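Local structure of berberine bridge enzyme-like protein (Arabidopsis thaliana, 5D79) at residues A[472-477]-A[497-502]; A[491-496]-A[503-508]; A[401-406]-A[415-420]. The protein is an FAD-dependent oxidoreductase of the berberine bridge enzyme-like family that is secreted, associated with the cell wall and involved in adaptation to salt stress. All blocks are in the same frame, centred on the assembly; numbering follows the deposited sequence.

Overall arrangement
Interaction 1 lies on the FAD pocket, with Asn472, Phe473 and Lys474 touching the cofactor. Interaction 2 shares helix 488-500 with it, at about 9 Å between centres, and the two join where Phe500 CG meets Leu507 CD1 at 3.4 Å. Interaction 3 closes earlier in the chain, about 14 Å from interaction 1 and 19 Å from interaction 2, centre to centre. Its Pro418 CD still touches Tyr499 O at 3.2 Å, and Pro416 O probably accepts a hydrogen bond from Asn503 ND2 at 2.6 Å. Interaction 3 thus borders helix 488-500 and the turn leading into helix 504-514, while the side chain of Phe417 remains about 8 Å from FAD.

Interaction 1 of 3, residues A[472-477]-A[497-502]; sequences NFKDMD and VKYFKN. With FAD (flavin-adenine dinucleotide), chain E.
The FAD pocket is tied to helix 488-500 where the Tyr499 hydroxyl meets the backbone of Asp475, directly after the cofactor-binding residues Asn472, Phe473 and Lys474. Asp475 N donates to Tyr499 OH over 3.1 Å, nearly straight at 170° and close to the plane of the ring. With CG anti to the carbonyl carbon (chi1 -73°), the Tyr499 ring extends from the last turn of the helix to the loop, and OH also lies 3.7 Å from Lys474 CA. The hydroxyl has a second partner in Gln524 OE1, and Gln524 NE2 binds Asp475 O, so one amide grips both sides of the junction.

Beyond this point the loop faces FAD. Lys474 crosses the tyrosine at about a right angle, then bends at chi3 to carry NZ to the ribose hydroxyl O3B of FAD, 2.7 Å away. Asn472 OD1 accepts from FAD O4' at 3.0 Å, while its ND2 is held by Tyr470 OH and Gln182 O. Phe473 CE1 comes within 3.5 Å of flavin C10, its ring oblique to that atom. Asp475 OD1 accepts from Asp477 N in an Asx turn, and its carboxylate forms salt bridges with Lys366 and Lys368. Asn472, Phe473 and Lys474 thus reach the ribityl chain, the flavin and the adenosine ribose in turn, the arrangement of a cofactor-lining loop in an FAD-linked oxidoreductase.

Interaction 2 of 3, residues A[491-496]-A[503-508]; sequences EGKSWG and NFERLV
Phe504, in the first turn of helix 504-514, packs against Gly492, Lys493 and Gly496 of helix 488-500, an apolar helix-to-helix contact away from the annotated sites. No hydrogen bond crosses it. Phe504 CG stands anti to the backbone N (chi1 176°), which extends the ring across the gap between axes 11.1 Å apart. Its CD1 lies 3.6 Å from Gly496 CA; a CB built on Gly496 would fall 2.3 Å from Phe504 CE1, a clash, so with the ring in this place only a residue without a side chain fits.

The far end of the ring is bounded by lysine. Phe504 CZ approaches Lys493 CA to 3.6 Å, and CE2 meets Lys493 CG at the same 3.6 Å, the extended aliphatic chain crossing the phenylalanine at about a right angle. The two segments belong to consecutive helices joined by a short turn, and their 133° between N-to-C directions describes a splayed alpha-alpha hairpin. Within the second helix, Val508 CG2 sits 3.7 Å above one face of the Phe504 ring, toward its rim. Tyr489 and Pro527 also touch this side chain. Shortening Phe504 to an alanine is likely to leave a gap beside Gly496 and the Lys493 methylenes without their apolar partner. Nearer the surface, Glu505 OE2 is hydrogen-bonded to Tyr489 OH, and its 4.1 Å separation from Lys493 NZ exceeds a salt bridge.

Interaction 3 of 3, residues A[401-406]-A[415-420]; sequences TPFGGK and TPFPHR
Phe403 and Phe417 are brought together by different first torsions: Phe403 has CG anti to its carbonyl carbon (chi1 -78°), whereas Phe417 has CG opposite the backbone N (chi1 -179°). The side chains approach from opposite directions, and Phe403 CE2 reaches Phe417 CZ at 3.9 Å. That CE2 lies at the edge of the Phe417 ring, near its plane, while CZ is oblique to the Phe403 ring; the pair is a rim contact between aromatics without ring overlap.

Phe403 also meets backbone. His419 O lies in the plane of its ring, at the edge, 3.4 Å from CE2. This carbonyl is buried here with no polar partner in the model, so it faces the C-H edge of Phe403, which is probably a weakly favourable electrostatic approach. His419 is the centre of an inverse gamma turn, closed by a weak bond from Arg420 N to Pro418 O.

The Phe417 ring is flanked within its own segment. His419 CD2 stands 3.6 Å above one face, toward the rim, and Pro418 CG lies 3.3 Å over the centre of the imidazole. Phe417 CD1 in turn sits over one face of the Arg420 guanidinium, which makes a salt bridge to Asp200 and weak bonds to Thr415 OG1 and Phe417 O. A water accepts from Gly404 N at 2.9 Å and, weakly, donates to Arg420 O, so the backbones are linked alongside the rings. Backbone bonds pair Thr401 with Glu426 and Phe403 with Leu424. The contact therefore folds a long, partly helical connection back upon itself between adjacent antiparallel strands 396-402 and 425-434, in the seven-stranded antiparallel sheet, consistent with the substrate-domain sheet of berberine bridge enzyme relatives.

Interaction 1 of 3, residues A[472-477]-A[497-502]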
loop_
_atom_site.group_PDB
_atom_site.type_symbol
_atom_site.label_atom_id
_atom_site.label_comp_id
_atom_site.label_asym_id
_atom_site.label_seq_id
_atom_site.Cartn_x
_atom_site.Cartn_y
_atom_site.Cartn_z
ATOM N N ASN A 472 0.391 -0.646 5.265
ATOM C CA ASN A 472 0.206 0.139 4.047
ATOM C C ASN A 472 -1.161 0.825 4.023
ATOM O O ASN A 472 -1.392 1.730 3.229
ATOM C CB ASN A 472 0.391 -0.729 2.797
ATOM C CG ASN A 472 1.815 -0.682 2.260
ATOM O OD1 ASN A 472 2.575 0.234 2.564
ATOM N ND2 ASN A 472 2.172 -1.661 1.452
ATOM N N PHE A 473 -2.067 0.399 4.899
ATOM C CA PHE A 473 -3.299 1.156 5.138
ATOM C C PHE A 473 -3.177 1.889 6.485
ATOM O O PHE A 473 -3.838 1.519 7.452
ATOM C CB PHE A 473 -4.543 0.241 5.134
ATOM C CG PHE A 473 -4.800 -0.473 3.815
ATOM C CD1 PHE A 473 -4.484 0.122 2.598
ATOM C CD2 PHE A 473 -5.362 -1.749 3.799
ATOM C CE1 PHE A 473 -4.725 -0.542 1.384
ATOM C CE2 PHE A 473 -5.597 -2.421 2.597
ATOM C CZ PHE A 473 -5.280 -1.815 1.390
ATOM N N LYS A 474 -2.321 2.907 6.556
ATOM C CA LYS A 474 -2.075 3.615 7.819
ATOM C C LYS A 474 -3.360 4.186 8.439
ATOM O O LYS A 474 -4.172 4.814 7.753
ATOM C CB LYS A 474 -1.050 4.744 7.627
ATOM C CG LYS A 474 0.360 4.422 8.112
ATOM C CD LYS A 474 1.198 5.688 8.189
ATOM C CE LYS A 474 2.668 5.427 7.856
ATOM N NZ LYS A 474 3.409 6.709 7.626
ATOM N N ASP A 475 -3.531 3.956 9.741
ATOM C CA ASP A 475 -4.735 4.365 10.448
ATOM C C ASP A 475 -4.392 4.937 11.839
ATOM O O ASP A 475 -4.087 4.208 12.784
ATOM C CB ASP A 475 -5.701 3.174 10.548
ATOM C CG ASP A 475 -7.061 3.553 11.121
ATOM O OD1 ASP A 475 -7.380 4.767 11.238
ATOM O OD2 ASP A 475 -7.813 2.610 11.454
ATOM N N MET A 476 -4.435 6.260 11.943
ATOM C CA MET A 476 -4.167 6.952 13.200
ATOM C C MET A 476 -5.150 6.575 14.294
ATOM O O MET A 476 -4.872 6.769 15.479
ATOM C CB MET A 476 -4.214 8.461 12.983
ATOM C CG MET A 476 -3.254 8.930 11.938
ATOM S SD MET A 476 -1.611 8.808 12.613
ATOM C CE MET A 476 -1.433 10.512 13.149
ATOM N N ASP A 477 -6.305 6.057 13.882
ATOM C CA ASP A 477 -7.358 5.657 14.809
ATOM C C ASP A 477 -6.974 4.427 15.628
ATOM O O ASP A 477 -7.601 4.153 16.651
ATOM C CB ASP A 477 -8.671 5.396 14.061
ATOM C CG ASP A 477 -9.321 6.676 13.552
ATOM O OD1 ASP A 477 -8.876 7.781 13.954
ATOM O OD2 ASP A 477 -10.287 6.574 12.762
ATOM N N VAL A 497 2.011 -3.891 17.600
ATOM C CA VAL A 497 1.644 -5.304 17.559
ATOM C C VAL A 497 0.428 -5.570 16.635
ATOM O O VAL A 497 0.193 -6.702 16.200
ATOM C CB VAL A 497 1.365 -5.834 18.970
ATOM C CG1 VAL A 497 2.578 -5.590 19.859
ATOM C CG2 VAL A 497 0.147 -5.170 19.556
ATOM N N LYS A 498 -0.329 -4.524 16.310
ATOM C CA LYS A 498 -1.455 -4.675 15.400
ATOM C C LYS A 498 -0.961 -4.792 13.946
ATOM O O LYS A 498 -1.390 -5.656 13.177
ATOM C CB LYS A 498 -2.420 -3.496 15.567
ATOM C CG LYS A 498 -2.973 -3.328 16.979
ATOM C CD LYS A 498 -3.904 -2.123 17.031
ATOM C CE LYS A 498 -4.609 -2.003 18.380
ATOM N NZ LYS A 498 -5.525 -0.825 18.402
ATOM N N TYR A 499 -0.023 -3.925 13.594
ATOM C CA TYR A 499 0.587 -3.926 12.275
ATOM C C TYR A 499 1.546 -5.096 12.064
ATOM O O TYR A 499 1.596 -5.667 10.979
ATOM C CB TYR A 499 1.365 -2.635 12.062
ATOM C CG TYR A 499 0.579 -1.372 11.828
ATOM C CD1 TYR A 499 -0.572 -1.360 11.046
ATOM C CD2 TYR A 499 1.033 -0.161 12.344
ATOM C CE1 TYR A 499 -1.267 -0.165 10.813
ATOM C CE2 TYR A 499 0.350 1.031 12.110
ATOM C CZ TYR A 499 -0.791 1.023 11.346
ATOM O OH TYR A 499 -1.449 2.206 11.137
ATOM N N PHE A 500 2.328 -5.430 13.095
ATOM C CA PHE A 500 3.461 -6.330 12.925
ATOM C C PHE A 500 3.459 -7.577 13.802
ATOM O O PHE A 500 4.336 -8.431 13.647
ATOM C CB PHE A 500 4.749 -5.562 13.174
ATOM C CG PHE A 500 4.926 -4.394 12.262
ATOM C CD1 PHE A 500 5.090 -4.589 10.902
ATOM C CD2 PHE A 500 4.932 -3.106 12.756
ATOM C CE1 PHE A 500 5.256 -3.531 10.055
ATOM C CE2 PHE A 500 5.100 -2.040 11.906
ATOM C CZ PHE A 500 5.262 -2.256 10.550
ATOM N N LYS A 501 2.489 -7.670 14.714
ATOM C CA LYS A 501 2.336 -8.799 15.646
ATOM C C LYS A 501 3.652 -9.207 16.326
ATOM O O LYS A 501 4.279 -8.382 16.982
ATOM C CB LYS A 501 1.702 -9.994 14.932
ATOM C CG LYS A 501 0.306 -9.680 14.397
ATOM C CD LYS A 501 -0.564 -10.923 14.325
ATOM C CE LYS A 501 -2.036 -10.556 14.336
ATOM N NZ LYS A 501 -2.863 -11.597 13.671
ATOM N N ASN A 502 4.076 -10.457 16.173
ATOM C CA ASN A 502 5.278 -10.930 16.871
ATOM C C ASN A 502 6.577 -10.372 16.295
ATOM O O ASN A 502 7.650 -10.545 16.873
ATOM C CB ASN A 502 5.324 -12.456 16.864
ATOM C CG ASN A 502 4.109 -13.067 17.526
ATOM O OD1 ASN A 502 3.710 -12.645 18.603
ATOM N ND2 ASN A 502 3.495 -14.043 16.868
HETATM P PA FAD E . 3.859 7.799 0.158
HETATM O O1A FAD E . 2.862 8.695 0.849
HETATM O O2A FAD E . 4.806 8.558 -0.742
HETATM O O5B FAD E . 4.652 6.924 1.261
HETATM C C5B FAD E . 3.962 6.266 2.315
HETATM C C4B FAD E . 4.862 5.985 3.526
HETATM O O4B FAD E . 6.076 5.406 3.082
HETATM C C3B FAD E . 5.209 7.268 4.268
HETATM O O3B FAD E . 5.287 7.046 5.661
HETATM C C2B FAD E . 6.566 7.635 3.694
HETATM O O2B FAD E . 7.354 8.386 4.600
HETATM C C1B FAD E . 7.165 6.277 3.339
HETATM N N9A FAD E . 8.095 6.299 2.189
HETATM C C8A FAD E . 7.827 6.562 0.864
HETATM N N7A FAD E . 8.983 6.449 0.161
HETATM C C5A FAD E . 9.983 6.117 1.013
HETATM C C6A FAD E . 11.348 5.880 0.845
HETATM N N6A FAD E . 11.868 5.724 -0.366
HETATM N N1A FAD E . 12.124 5.552 1.939
HETATM C C2A FAD E . 11.553 5.451 3.188
HETATM N N3A FAD E . 10.202 5.691 3.348
HETATM C C4A FAD E . 9.430 6.017 2.285
HETATM N N1 FAD E . -1.647 -1.141 -0.997
HETATM C C2 FAD E . -1.702 -2.502 -1.246
HETATM O O2 FAD E . -0.770 -3.239 -0.906
HETATM N N3 FAD E . -2.807 -3.030 -1.902
HETATM C C4 FAD E . -3.857 -2.222 -2.308
HETATM O O4 FAD E . -4.764 -2.706 -2.986
HETATM C C4X FAD E . -3.788 -0.848 -2.074
HETATM N N5 FAD E . -4.750 0.012 -2.580
HETATM C C5X FAD E . -4.501 1.377 -2.604
HETATM C C6 FAD E . -5.318 2.249 -3.321
HETATM C C7 FAD E . -5.059 3.621 -3.328
HETATM C C7M FAD E . -5.953 4.551 -4.094
HETATM C C8 FAD E . -3.947 4.126 -2.652
HETATM C C8M FAD E . -3.660 5.599 -2.623
HETATM C C9 FAD E . -3.133 3.257 -1.934
HETATM C C9A FAD E . -3.434 1.894 -1.865
HETATM N N10 FAD E . -2.647 1.027 -1.123
HETATM C C10 FAD E . -2.657 -0.316 -1.442
HETATM C "C1'" FAD E . -1.743 1.552 -0.050
HETATM C "C2'" FAD E . -0.348 1.889 -0.541
HETATM O "O2'" FAD E . 0.308 0.699 -0.923
HETATM C "C3'" FAD E . 0.385 2.588 0.598
HETATM O "O3'" FAD E . -0.251 3.824 0.842
HETATM C "C4'" FAD E . 1.824 2.883 0.256
HETATM O "O4'" FAD E . 2.573 3.021 1.435
HETATM C "C5'" FAD E . 1.905 4.211 -0.465
HETATM O "O5'" FAD E . 3.170 4.317 -1.076
HETATM P P FAD E . 3.514 5.693 -1.824
HETATM O O1P FAD E . 4.982 5.741 -2.155
HETATM O O2P FAD E . 2.670 5.861 -3.062
HETATM O O3P FAD E . 3.008 6.731 -0.697
#

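Interaction 2 of 3, residues A[491-496]-A[503-508]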
loop_
_atom_site.group_PDB
_atom_site.type_symbol
_atom_site.label_atom_id
_atom_site.label_comp_id
_atom_site.label_asym_id
_atom_site.label_seq_id
_atom_site.Cartn_x
_atom_site.Cartn_y
_atom_site.Cartn_z
ATOM N N GLU A 491 4.251 3.293 24.345
ATOM C CA GLU A 491 3.133 3.891 23.627
ATOM C C GLU A 491 3.033 3.327 22.210
ATOM O O GLU A 491 1.944 3.065 21.706
ATOM C CB GLU A 491 3.271 5.418 23.591
ATOM C CG GLU A 491 1.942 6.144 23.421
ATOM C CD GLU A 491 2.090 7.652 23.422
ATOM O OE1 GLU A 491 3.236 8.144 23.414
ATOM O OE2 GLU A 491 1.052 8.345 23.428
ATOM N N GLY A 492 4.180 3.139 21.573
ATOM C CA GLY A 492 4.225 2.646 20.208
ATOM C C GLY A 492 3.937 1.162 20.088
ATOM O O GLY A 492 3.571 0.676 19.018
ATOM N N LYS A 493 4.090 0.450 21.197
ATOM C CA LYS A 493 3.772 -0.974 21.280
ATOM C C LYS A 493 2.301 -1.238 20.991
ATOM O O LYS A 493 1.939 -2.292 20.462
ATOM C CB LYS A 493 4.134 -1.514 22.662
ATOM C CG LYS A 493 4.321 -3.011 22.706
ATOM C CD LYS A 493 4.873 -3.453 24.049
ATOM C CE LYS A 493 5.036 -4.958 24.093
ATOM N NZ LYS A 493 5.513 -5.418 25.430
ATOM N N SER A 494 1.466 -0.260 21.326
ATOM C CA SER A 494 0.009 -0.346 21.175
ATOM C C SER A 494 -0.457 -0.694 19.764
ATOM O O SER A 494 -1.152 -1.690 19.575
ATOM C CB SER A 494 -0.633 0.977 21.606
ATOM O OG SER A 494 -2.037 0.913 21.485
ATOM N N TRP A 495 -0.092 0.131 18.784
ATOM C CA TRP A 495 -0.437 -0.143 17.384
ATOM C C TRP A 495 0.619 -1.029 16.712
ATOM O O TRP A 495 0.321 -1.738 15.756
ATOM C CB TRP A 495 -0.621 1.164 16.593
ATOM C CG TRP A 495 0.571 2.067 16.629
ATOM C CD1 TRP A 495 1.643 2.041 15.786
ATOM C CD2 TRP A 495 0.817 3.129 17.559
ATOM N NE1 TRP A 495 2.543 3.017 16.139
ATOM C CE2 TRP A 495 2.056 3.701 17.221
ATOM C CE3 TRP A 495 0.106 3.651 18.642
ATOM C CZ2 TRP A 495 2.604 4.760 17.930
ATOM C CZ3 TRP A 495 0.646 4.706 19.339
ATOM C CH2 TRP A 495 1.884 5.252 18.984
ATOM N N GLY A 496 1.844 -1.000 17.228
ATOM C CA GLY A 496 2.922 -1.825 16.709
ATOM C C GLY A 496 2.607 -3.307 16.563
ATOM O O GLY A 496 2.898 -3.920 15.525
ATOM N N ASN A 503 6.473 -9.692 15.157
ATOM C CA ASN A 503 7.630 -9.087 14.513
ATOM C C ASN A 503 7.991 -7.729 15.095
ATOM O O ASN A 503 9.024 -7.158 14.743
ATOM C CB ASN A 503 7.383 -8.933 13.012
ATOM C CG ASN A 503 7.495 -10.241 12.254
ATOM O OD1 ASN A 503 8.207 -11.169 12.674
ATOM N ND2 ASN A 503 6.820 -10.313 11.112
ATOM N N PHE A 504 7.139 -7.198 15.965
ATOM C CA PHE A 504 7.351 -5.851 16.492
ATOM C C PHE A 504 8.659 -5.704 17.291
ATOM O O PHE A 504 9.366 -4.709 17.134
ATOM C CB PHE A 504 6.168 -5.424 17.362
ATOM C CG PHE A 504 6.354 -4.076 18.022
ATOM C CD1 PHE A 504 6.301 -2.903 17.266
ATOM C CD2 PHE A 504 6.576 -3.979 19.394
ATOM C CE1 PHE A 504 6.466 -1.663 17.868
ATOM C CE2 PHE A 504 6.743 -2.749 20.000
ATOM C CZ PHE A 504 6.690 -1.584 19.236
ATOM N N GLU A 505 8.985 -6.694 18.123
ATOM C CA GLU A 505 10.179 -6.604 18.964
ATOM C C GLU A 505 11.450 -6.554 18.127
ATOM O O GLU A 505 12.323 -5.730 18.390
ATOM C CB GLU A 505 10.239 -7.762 19.956
ATOM C CG GLU A 505 9.169 -7.675 21.038
ATOM C CD GLU A 505 9.219 -6.381 21.877
ATOM O OE1 GLU A 505 10.321 -5.819 22.095
ATOM O OE2 GLU A 505 8.134 -5.938 22.319
ATOM N N ARG A 506 11.547 -7.406 17.106
ATOM C CA ARG A 506 12.714 -7.369 16.221
ATOM C C ARG A 506 12.879 -6.008 15.533
ATOM O O ARG A 506 13.978 -5.448 15.517
ATOM C CB ARG A 506 12.648 -8.472 15.162
ATOM C CG ARG A 506 13.890 -8.475 14.280
ATOM C CD ARG A 506 13.945 -9.608 13.267
ATOM N NE ARG A 506 15.211 -9.555 12.537
ATOM C CZ ARG A 506 15.518 -10.308 11.487
ATOM N NH1 ARG A 506 14.655 -11.196 11.025
ATOM N NH2 ARG A 506 16.696 -10.166 10.900
ATOM N N LEU A 507 11.787 -5.485 14.973
ATOM C CA LEU A 507 11.789 -4.178 14.325
ATOM C C LEU A 507 12.367 -3.103 15.252
ATOM O O LEU A 507 13.160 -2.260 14.818
ATOM C CB LEU A 507 10.370 -3.797 13.890
ATOM C CG LEU A 507 9.847 -4.501 12.644
ATOM C CD1 LEU A 507 8.334 -4.458 12.601
ATOM C CD2 LEU A 507 10.453 -3.868 11.398
ATOM N N VAL A 508 11.969 -3.156 16.526
ATOM C CA VAL A 508 12.447 -2.228 17.557
ATOM C C VAL A 508 13.939 -2.419 17.826
ATOM O O VAL A 508 14.674 -1.444 18.003
ATOM C CB VAL A 508 11.645 -2.394 18.875
ATOM C CG1 VAL A 508 12.448 -1.937 20.079
ATOM C CG2 VAL A 508 10.336 -1.625 18.796
#

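Interaction 3 of 3, residues A[401-406]-A[415-420]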
loop_
_atom_site.group_PDB
_atom_site.type_symbol
_atom_site.label_atom_id
_atom_site.label_comp_id
_atom_site.label_asym_id
_atom_site.label_seq_id
_atom_site.Cartn_x
_atom_site.Cartn_y
_atom_site.Cartn_z
ATOM N N THR A 401 -9.925 -9.753 0.086
ATOM C CA THR A 401 -8.752 -10.216 -0.643
ATOM C C THR A 401 -8.230 -11.531 -0.071
ATOM O O THR A 401 -7.785 -11.577 1.069
ATOM C CB THR A 401 -7.651 -9.150 -0.602
ATOM O OG1 THR A 401 -8.134 -7.980 -1.263
ATOM C CG2 THR A 401 -6.400 -9.616 -1.308
ATOM N N PRO A 402 -8.261 -12.607 -0.878
ATOM C CA PRO A 402 -7.913 -13.931 -0.354
ATOM C C PRO A 402 -6.415 -14.101 -0.085
ATOM O O PRO A 402 -5.583 -13.740 -0.914
ATOM C CB PRO A 402 -8.378 -14.865 -1.469
ATOM C CG PRO A 402 -8.145 -14.052 -2.724
ATOM C CD PRO A 402 -8.449 -12.622 -2.340
ATOM N N PHE A 403 -6.076 -14.634 1.084
ATOM C CA PHE A 403 -4.699 -15.035 1.356
ATOM C C PHE A 403 -4.544 -16.543 1.059
ATOM O O PHE A 403 -5.084 -17.039 0.069
ATOM C CB PHE A 403 -4.300 -14.687 2.795
ATOM C CG PHE A 403 -3.980 -13.227 2.996
ATOM C CD1 PHE A 403 -4.534 -12.258 2.163
ATOM C CD2 PHE A 403 -3.107 -12.824 3.995
ATOM C CE1 PHE A 403 -4.227 -10.892 2.324
ATOM C CE2 PHE A 403 -2.794 -11.470 4.180
ATOM C CZ PHE A 403 -3.358 -10.499 3.337
ATOM N N GLY A 404 -3.826 -17.282 1.897
ATOM C CA GLY A 404 -3.552 -18.667 1.565
ATOM C C GLY A 404 -2.537 -18.719 0.436
ATOM O O GLY A 404 -1.964 -17.702 0.070
ATOM N N GLY A 405 -2.296 -19.897 -0.124
ATOM C CA GLY A 405 -1.227 -20.027 -1.100
ATOM C C GLY A 405 0.123 -19.631 -0.520
ATOM O O GLY A 405 0.464 -20.012 0.599
ATOM N N LYS A 406 0.890 -18.838 -1.260
ATOM C CA LYS A 406 2.223 -18.456 -0.806
ATOM C C LYS A 406 2.130 -17.701 0.517
ATOM O O LYS A 406 3.060 -17.735 1.343
ATOM C CB LYS A 406 2.941 -17.609 -1.870
ATOM C CG LYS A 406 4.429 -17.380 -1.594
ATOM C CD LYS A 406 5.296 -18.556 -2.073
ATOM C CE LYS A 406 6.733 -18.411 -1.588
ATOM N NZ LYS A 406 7.703 -19.230 -2.364
ATOM N N THR A 415 9.466 -11.923 6.873
ATOM C CA THR A 415 9.552 -10.488 6.620
ATOM C C THR A 415 8.697 -9.820 7.687
ATOM O O THR A 415 7.879 -10.486 8.321
ATOM C CB THR A 415 9.069 -10.100 5.197
ATOM O OG1 THR A 415 7.650 -10.246 5.107
ATOM C CG2 THR A 415 9.735 -10.954 4.125
ATOM N N PRO A 416 8.889 -8.515 7.913
ATOM C CA PRO A 416 8.118 -7.860 8.981
ATOM C C PRO A 416 6.590 -8.022 8.874
ATOM O O PRO A 416 5.941 -8.121 9.924
ATOM C CB PRO A 416 8.528 -6.392 8.848
ATOM C CG PRO A 416 9.944 -6.466 8.361
ATOM C CD PRO A 416 9.962 -7.646 7.402
ATOM N N PHE A 417 6.036 -8.067 7.661
ATOM C CA PHE A 417 4.612 -8.347 7.468
ATOM C C PHE A 417 4.242 -9.680 8.141
ATOM O O PHE A 417 4.768 -10.740 7.778
ATOM C CB PHE A 417 4.272 -8.373 5.970
ATOM C CG PHE A 417 2.825 -8.632 5.681
ATOM C CD1 PHE A 417 2.336 -9.932 5.621
ATOM C CD2 PHE A 417 1.953 -7.576 5.465
ATOM C CE1 PHE A 417 1.004 -10.181 5.363
ATOM C CE2 PHE A 417 0.617 -7.811 5.196
ATOM C CZ PHE A 417 0.139 -9.123 5.145
ATOM N N PRO A 418 3.343 -9.632 9.135
ATOM C CA PRO A 418 3.133 -10.803 9.987
ATOM C C PRO A 418 1.963 -11.705 9.598
ATOM O O PRO A 418 1.843 -12.812 10.126
ATOM C CB PRO A 418 2.852 -10.161 11.343
ATOM C CG PRO A 418 2.030 -8.977 10.973
ATOM C CD PRO A 418 2.688 -8.440 9.704
ATOM N N HIS A 419 1.099 -11.234 8.710
ATOM C CA HIS A 419 -0.193 -11.879 8.495
ATOM C C HIS A 419 -0.122 -12.982 7.460
ATOM O O HIS A 419 -0.466 -12.786 6.297
ATOM C CB HIS A 419 -1.223 -10.834 8.083
ATOM C CG HIS A 419 -1.157 -9.594 8.906
ATOM N ND1 HIS A 419 -1.692 -9.514 10.170
ATOM C CD2 HIS A 419 -0.576 -8.399 8.667
ATOM C CE1 HIS A 419 -1.459 -8.317 10.668
ATOM N NE2 HIS A 419 -0.789 -7.619 9.773
ATOM N N ARG A 420 0.314 -14.150 7.900
ATOM C CA ARG A 420 0.523 -15.268 6.998
ATOM C C ARG A 420 -0.458 -16.398 7.331
ATOM O O ARG A 420 -1.658 -16.157 7.384
ATOM C CB ARG A 420 1.987 -15.738 7.060
ATOM C CG ARG A 420 3.014 -14.607 6.857
ATOM C CD ARG A 420 2.958 -13.934 5.480
ATOM N NE ARG A 420 4.111 -13.052 5.296
ATOM C CZ ARG A 420 4.570 -12.607 4.123
ATOM N NH1 ARG A 420 3.980 -12.949 2.978
ATOM N NH2 ARG A 420 5.634 -11.816 4.095
HETATM O O HOH W 1 -2.745 -16.961 4.559
#